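PDB 4AWT: SYE1 from Shewanella oneidensis, which binds FMN and, as a member of the Old Yellow Enzyme-like family, probably uses NADH or NADPH to reduce C=C bonds of its substrates. Local coordinates for residues G294-A307 and D313-F325. The protein carries 1 engineered substitution. Sequence-based numbering, arbitrary orientation. Where two conformers were deposited one is given.
Sequences GVLIYAGRYNAEKA and DGLADMIGFGRPF. With FMN (flavin mononucleotide), chain B; SO4 (sulfate ion), chain C.
Leu315 O meets the Tyr298 ring at CE1 where the last two parallel strands of the TIM barrel, 295-299 and 318-320, begin to pair within a beta-alpha-beta unit; a water also bridges that carbonyl to Tyr298 OH. Ala316 CB lies against Tyr298 CD1, 3.8 Å away. Asp317 joins Leu296 at both backbone polar atoms: its N donates to Leu296 O, and its OD2 accepts from Leu296 N at 2.9 Å on the anti side of the carboxylate, which also salt-bridges Arg289. Leu296 O takes a second bond, from Met318 N, and Met318 O then accepts from Tyr298 N. On the face of the sheet turned to helix 304-312, Ile319 sends CG2 against Tyr302 CG (3.5 Å), while CD1, folded back by chi2 of -70°, makes a CH-pi contact over the ring. Gly320 N donates to Tyr298 O at 2.8 Å. The Phe321 ring turns its edge to Tyr302 O and sets CZ on Ala307 CB. Beyond it lies the FMN phosphate: Gly322 N binds O3P, Arg301 N binds O2P. In one of two conformers of Arg301, its guanidinium stacks on that of Arg323, planes 13° apart, and bonds a sulfate; Arg323 bonds both sulfate and phosphate, its NE reaching FMN O1P at 2.9 Å.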
loop_
_atom_site.group_PDB
_atom_site.type_symbol
_atom_site.label_atom_id
_atom_site.label_comp_id
_atom_site.label_asym_id
_atom_site.label_seq_id
_atom_site.Cartn_x
_atom_site.Cartn_y
_atom_site.Cartn_z
ATOM N N GLY A 294 4.489 -2.503 -17.660
ATOM C CA GLY A 294 4.436 -3.699 -16.844
ATOM C C GLY A 294 3.020 -4.045 -16.433
ATOM O O GLY A 294 2.047 -3.698 -17.112
ATOM N N VAL A 295 2.878 -4.740 -15.331
ATOM C CA VAL A 295 1.538 -5.130 -14.843
ATOM C C VAL A 295 0.913 -3.938 -14.152
ATOM O O VAL A 295 1.483 -3.349 -13.242
ATOM C CB VAL A 295 1.654 -6.344 -13.901
ATOM C CG1 VAL A 295 0.337 -6.608 -13.202
ATOM C CG2 VAL A 295 2.115 -7.564 -14.693
ATOM N N LEU A 296 -0.310 -3.580 -14.600
ATOM C CA LEU A 296 -1.009 -2.431 -14.061
ATOM C C LEU A 296 -2.183 -2.917 -13.228
ATOM O O LEU A 296 -3.046 -3.669 -13.699
ATOM C CB LEU A 296 -1.325 -1.577 -15.294
ATOM C CG LEU A 296 -1.916 -0.207 -15.065
ATOM C CD1 LEU A 296 -1.080 0.627 -14.105
ATOM C CD2 LEU A 296 -2.057 0.538 -16.393
ATOM N N ILE A 297 -2.210 -2.492 -11.971
ATOM C CA ILE A 297 -3.208 -2.870 -10.999
ATOM C C ILE A 297 -3.999 -1.630 -10.613
ATOM O O ILE A 297 -3.392 -0.595 -10.344
ATOM C CB ILE A 297 -2.572 -3.481 -9.733
ATOM C CG1 ILE A 297 -1.542 -4.542 -10.069
ATOM C CG2 ILE A 297 -3.646 -3.961 -8.789
ATOM C CD1 ILE A 297 -0.871 -5.196 -8.892
ATOM N N TYR A 298 -5.331 -1.715 -10.571
ATOM C CA TYR A 298 -6.170 -0.651 -10.028
ATOM C C TYR A 298 -6.980 -1.206 -8.871
ATOM O O TYR A 298 -7.439 -2.342 -8.928
ATOM C CB TYR A 298 -7.138 -0.080 -11.067
ATOM C CG TYR A 298 -6.510 0.847 -12.066
ATOM C CD1 TYR A 298 -5.748 0.393 -13.121
ATOM C CD2 TYR A 298 -6.692 2.206 -11.953
ATOM C CE1 TYR A 298 -5.211 1.251 -14.042
ATOM C CE2 TYR A 298 -6.120 3.091 -12.869
ATOM C CZ TYR A 298 -5.374 2.601 -13.923
ATOM O OH TYR A 298 -4.884 3.497 -14.804
ATOM N N ALA A 299 -7.238 -0.343 -7.885
ATOM C CA ALA A 299 -8.167 -0.665 -6.816
ATOM C C ALA A 299 -8.978 0.584 -6.482
ATOM O O ALA A 299 -8.453 1.700 -6.523
ATOM C CB ALA A 299 -7.459 -1.118 -5.544
ATOM N N GLY A 300 -10.236 0.375 -6.128
ATOM C CA GLY A 300 -11.106 1.440 -5.641
ATOM C C GLY A 300 -12.504 1.278 -6.235
ATOM O O GLY A 300 -12.732 1.563 -7.386
ATOM N N ARG A 301 -13.410 0.795 -5.367
ATOM C CA ARG A 301 -14.821 0.662 -5.725
ATOM C C ARG A 301 -15.056 -0.243 -6.938
ATOM O O ARG A 301 -16.059 -0.081 -7.633
ATOM C CB ARG A 301 -15.569 1.974 -5.851
ATOM C CG ARG A 301 -15.643 2.742 -4.552
ATOM C CD ARG A 301 -16.337 2.011 -3.438
ATOM N NE ARG A 301 -16.714 2.925 -2.344
ATOM C CZ ARG A 301 -17.081 2.524 -1.132
ATOM N NH1 ARG A 301 -17.098 1.271 -0.785
ATOM N NH2 ARG A 301 -17.419 3.477 -0.258
ATOM N N TYR A 302 -14.216 -1.214 -7.165
ATOM C CA TYR A 302 -14.495 -2.190 -8.217
ATOM C C TYR A 302 -15.458 -3.242 -7.690
ATOM O O TYR A 302 -15.455 -3.667 -6.546
ATOM C CB TYR A 302 -13.226 -2.873 -8.745
ATOM C CG TYR A 302 -12.476 -1.933 -9.648
ATOM C CD1 TYR A 302 -11.571 -0.998 -9.154
ATOM C CD2 TYR A 302 -12.719 -1.906 -11.021
ATOM C CE1 TYR A 302 -10.945 -0.093 -9.966
ATOM C CE2 TYR A 302 -12.069 -1.023 -11.849
ATOM C CZ TYR A 302 -11.195 -0.096 -11.329
ATOM O OH TYR A 302 -10.575 0.798 -12.181
ATOM N N ASN A 303 -16.313 -3.713 -8.616
ATOM C CA ASN A 303 -17.123 -4.907 -8.505
ATOM C C ASN A 303 -16.762 -5.812 -9.680
ATOM O O ASN A 303 -15.845 -5.521 -10.446
ATOM C CB ASN A 303 -18.604 -4.544 -8.449
ATOM C CG ASN A 303 -19.071 -3.820 -9.683
ATOM O OD1 ASN A 303 -18.413 -3.830 -10.703
ATOM N ND2 ASN A 303 -20.225 -3.182 -9.650
ATOM N N ALA A 304 -17.412 -6.970 -9.770
ATOM C CA ALA A 304 -17.035 -7.896 -10.803
ATOM C C ALA A 304 -17.172 -7.305 -12.189
ATOM O O ALA A 304 -16.334 -7.530 -13.045
ATOM C CB ALA A 304 -17.917 -9.160 -10.713
ATOM N N GLU A 305 -18.258 -6.599 -12.450
ATOM C CA GLU A 305 -18.511 -6.031 -13.749
ATOM C C GLU A 305 -17.472 -5.001 -14.125
ATOM O O GLU A 305 -16.921 -5.016 -15.243
ATOM C CB GLU A 305 -19.895 -5.357 -13.777
ATOM C CG GLU A 305 -20.231 -4.921 -15.196
ATOM C CD GLU A 305 -21.684 -4.556 -15.338
ATOM O OE1 GLU A 305 -22.486 -4.523 -14.392
ATOM O OE2 GLU A 305 -22.028 -4.322 -16.529
ATOM N N LYS A 306 -17.209 -4.066 -13.237
ATOM C CA LYS A 306 -16.265 -2.998 -13.568
ATOM C C LYS A 306 -14.854 -3.533 -13.662
ATOM O O LYS A 306 -14.054 -3.027 -14.458
ATOM C CB LYS A 306 -16.349 -1.889 -12.510
ATOM C CG LYS A 306 -17.601 -1.023 -12.631
ATOM C CD LYS A 306 -17.633 0.103 -11.604
ATOM C CE LYS A 306 -19.083 0.484 -11.282
ATOM N NZ LYS A 306 -19.148 1.863 -10.812
ATOM N N ALA A 307 -14.515 -4.558 -12.868
ATOM C CA ALA A 307 -13.181 -5.142 -12.948
ATOM C C ALA A 307 -12.964 -5.792 -14.298
ATOM O O ALA A 307 -11.946 -5.575 -14.975
ATOM C CB ALA A 307 -13.007 -6.167 -11.837
ATOM N N ASP A 313 -11.111 -3.603 -21.556
ATOM C CA ASP A 313 -10.889 -2.331 -22.228
ATOM C C ASP A 313 -9.386 -2.024 -22.322
ATOM O O ASP A 313 -9.048 -1.003 -22.917
ATOM C CB ASP A 313 -11.610 -1.217 -21.567
ATOM C CG ASP A 313 -13.097 -1.228 -21.686
ATOM O OD1 ASP A 313 -13.665 -2.036 -22.433
ATOM O OD2 ASP A 313 -13.794 -0.422 -21.025
ATOM N N GLY A 314 -8.511 -2.852 -21.792
ATOM C CA GLY A 314 -7.090 -2.628 -21.886
ATOM C C GLY A 314 -6.542 -1.633 -20.905
ATOM O O GLY A 314 -5.429 -1.147 -21.093
ATOM N N LEU A 315 -7.271 -1.323 -19.846
ATOM C CA LEU A 315 -6.867 -0.310 -18.880
ATOM C C LEU A 315 -6.075 -0.900 -17.724
ATOM O O LEU A 315 -5.215 -0.229 -17.155
ATOM C CB LEU A 315 -8.105 0.416 -18.315
ATOM C CG LEU A 315 -9.020 0.997 -19.356
ATOM C CD1 LEU A 315 -10.225 1.650 -18.737
ATOM C CD2 LEU A 315 -8.268 1.963 -20.263
ATOM N N ALA A 316 -6.348 -2.112 -17.340
ATOM C CA ALA A 316 -5.756 -2.745 -16.187
ATOM C C ALA A 316 -5.441 -4.189 -16.530
ATOM O O ALA A 316 -6.166 -4.809 -17.309
ATOM C CB ALA A 316 -6.739 -2.739 -15.010
ATOM N N ASP A 317 -4.431 -4.735 -15.855
ATOM C CA ASP A 317 -4.174 -6.151 -15.909
ATOM C C ASP A 317 -4.741 -6.907 -14.711
ATOM O O ASP A 317 -5.113 -8.079 -14.835
ATOM C CB ASP A 317 -2.668 -6.396 -16.003
ATOM C CG ASP A 317 -2.069 -5.723 -17.173
ATOM O OD1 ASP A 317 -2.552 -5.959 -18.316
ATOM O OD2 ASP A 317 -1.123 -4.905 -16.994
ATOM N N MET A 318 -4.763 -6.267 -13.554
ATOM C CA MET A 318 -5.259 -6.847 -12.324
ATOM C C MET A 318 -6.097 -5.813 -11.598
ATOM O O MET A 318 -5.877 -4.612 -11.763
ATOM C CB MET A 318 -4.156 -7.339 -11.424
ATOM C CG MET A 318 -3.179 -8.312 -12.049
ATOM S SD MET A 318 -1.953 -8.948 -10.908
ATOM C CE MET A 318 -2.923 -10.187 -10.056
ATOM N N ILE A 319 -7.007 -6.290 -10.754
ATOM C CA ILE A 319 -7.899 -5.427 -10.019
ATOM C C ILE A 319 -7.883 -5.844 -8.549
ATOM O O ILE A 319 -8.066 -7.015 -8.232
ATOM C CB ILE A 319 -9.331 -5.452 -10.588
ATOM C CG1 ILE A 319 -9.363 -4.963 -12.026
ATOM C CG2 ILE A 319 -10.281 -4.662 -9.692
ATOM C CD1 ILE A 319 -9.098 -3.483 -12.210
ATOM N N GLY A 320 -7.681 -4.846 -7.675
ATOM C CA GLY A 320 -7.778 -5.073 -6.270
ATOM C C GLY A 320 -9.160 -4.733 -5.741
ATOM O O GLY A 320 -9.808 -3.797 -6.193
ATOM N N PHE A 321 -9.566 -5.507 -4.723
ATOM C CA PHE A 321 -10.835 -5.329 -4.013
ATOM C C PHE A 321 -10.497 -5.229 -2.547
ATOM O O PHE A 321 -9.999 -6.215 -1.972
ATOM C CB PHE A 321 -11.781 -6.508 -4.242
ATOM C CG PHE A 321 -12.100 -6.763 -5.693
ATOM C CD1 PHE A 321 -11.245 -7.488 -6.491
ATOM C CD2 PHE A 321 -13.253 -6.277 -6.268
ATOM C CE1 PHE A 321 -11.518 -7.742 -7.810
ATOM C CE2 PHE A 321 -13.531 -6.542 -7.596
ATOM C CZ PHE A 321 -12.673 -7.297 -8.351
ATOM N N GLY A 322 -10.667 -4.053 -1.944
ATOM C CA GLY A 322 -10.245 -3.837 -0.577
ATOM C C GLY A 322 -11.319 -4.226 0.415
ATOM O O GLY A 322 -11.317 -5.301 0.993
ATOM N N ARG A 323 -12.291 -3.319 0.573
ATOM C CA ARG A 323 -13.396 -3.568 1.519
ATOM C C ARG A 323 -14.057 -4.899 1.279
ATOM O O ARG A 323 -14.324 -5.618 2.264
ATOM C CB ARG A 323 -14.321 -2.351 1.560
ATOM C CG ARG A 323 -13.647 -1.222 2.322
ATOM C CD ARG A 323 -14.243 0.151 2.095
ATOM N NE ARG A 323 -13.857 0.686 0.809
ATOM C CZ ARG A 323 -14.079 1.935 0.457
ATOM N NH1 ARG A 323 -14.708 2.754 1.311
ATOM N NH2 ARG A 323 -13.656 2.392 -0.733
ATOM N N PRO A 324 -14.332 -5.330 0.042
ATOM C CA PRO A 324 -14.975 -6.640 -0.104
ATOM C C PRO A 324 -14.121 -7.800 0.399
ATOM O O PRO A 324 -14.662 -8.797 0.853
ATOM C CB PRO A 324 -15.221 -6.753 -1.612
ATOM C CG PRO A 324 -15.397 -5.291 -2.045
ATOM C CD PRO A 324 -14.339 -4.559 -1.229
ATOM N N PHE A 325 -12.785 -7.698 0.314
ATOM C CA PHE A 325 -11.952 -8.781 0.837
ATOM C C PHE A 325 -11.949 -8.858 2.350
ATOM O O PHE A 325 -11.682 -9.898 2.912
ATOM C CB PHE A 325 -10.511 -8.675 0.300
ATOM C CG PHE A 325 -10.109 -9.802 -0.614
ATOM C CD1 PHE A 325 -10.293 -11.115 -0.233
ATOM C CD2 PHE A 325 -9.569 -9.532 -1.858
ATOM C CE1 PHE A 325 -9.907 -12.156 -1.044
ATOM C CE2 PHE A 325 -9.167 -10.579 -2.685
ATOM C CZ PHE A 325 -9.343 -11.889 -2.267
HETATM N N1 FMN B . -4.038 1.260 1.281
HETATM C C2 FMN B . -2.720 1.114 1.352
HETATM O O2 FMN B . -1.968 1.367 0.373
HETATM N N3 FMN B . -2.130 0.669 2.526
HETATM C C4 FMN B . -2.856 0.358 3.664
HETATM O O4 FMN B . -2.251 -0.139 4.650
HETATM C C4A FMN B . -4.223 0.622 3.607
HETATM N N5 FMN B . -5.024 0.432 4.732
HETATM C C5A FMN B . -6.422 0.294 4.520
HETATM C C6 FMN B . -7.226 -0.156 5.537
HETATM C C7 FMN B . -8.619 -0.336 5.364
HETATM C C7M FMN B . -9.413 -0.952 6.491
HETATM C C8 FMN B . -9.167 0.002 4.163
HETATM C C8M FMN B . -10.644 -0.190 3.880
HETATM C C9 FMN B . -8.354 0.478 3.115
HETATM C C9A FMN B . -6.974 0.619 3.276
HETATM N N10 FMN B . -6.148 1.036 2.211
HETATM C C10 FMN B . -4.775 0.974 2.360
HETATM C "C1'" FMN B . -6.746 1.311 0.901
HETATM C "C2'" FMN B . -7.132 0.039 0.125
HETATM O "O2'" FMN B . -5.974 -0.660 -0.301
HETATM C "C3'" FMN B . -7.933 0.342 -1.127
HETATM O "O3'" FMN B . -7.166 1.043 -2.093
HETATM C "C4'" FMN B . -9.248 1.104 -0.887
HETATM O "O4'" FMN B . -9.971 0.574 0.213
HETATM C "C5'" FMN B . -10.099 1.203 -2.138
HETATM O "O5'" FMN B . -10.510 -0.096 -2.598
HETATM P P FMN B . -11.989 -0.638 -2.237
HETATM O O1P FMN B . -12.009 -0.864 -0.746
HETATM O O2P FMN B . -12.977 0.424 -2.666
HETATM O O3P FMN B . -12.082 -1.918 -3.030
HETATM S S SO4 C . -17.788 1.707 3.085
HETATM O O1 SO4 C . -16.417 2.213 3.567
HETATM O O2 SO4 C . -18.389 2.719 2.285
HETATM O O3 SO4 C . -17.521 0.643 1.970
HETATM O O4 SO4 C . -18.539 0.966 4.057
HETATM O O HOH W 1 -4.411 2.292 -17.038
HETATM O O HOH W 2 -11.739 -1.969 -5.694
#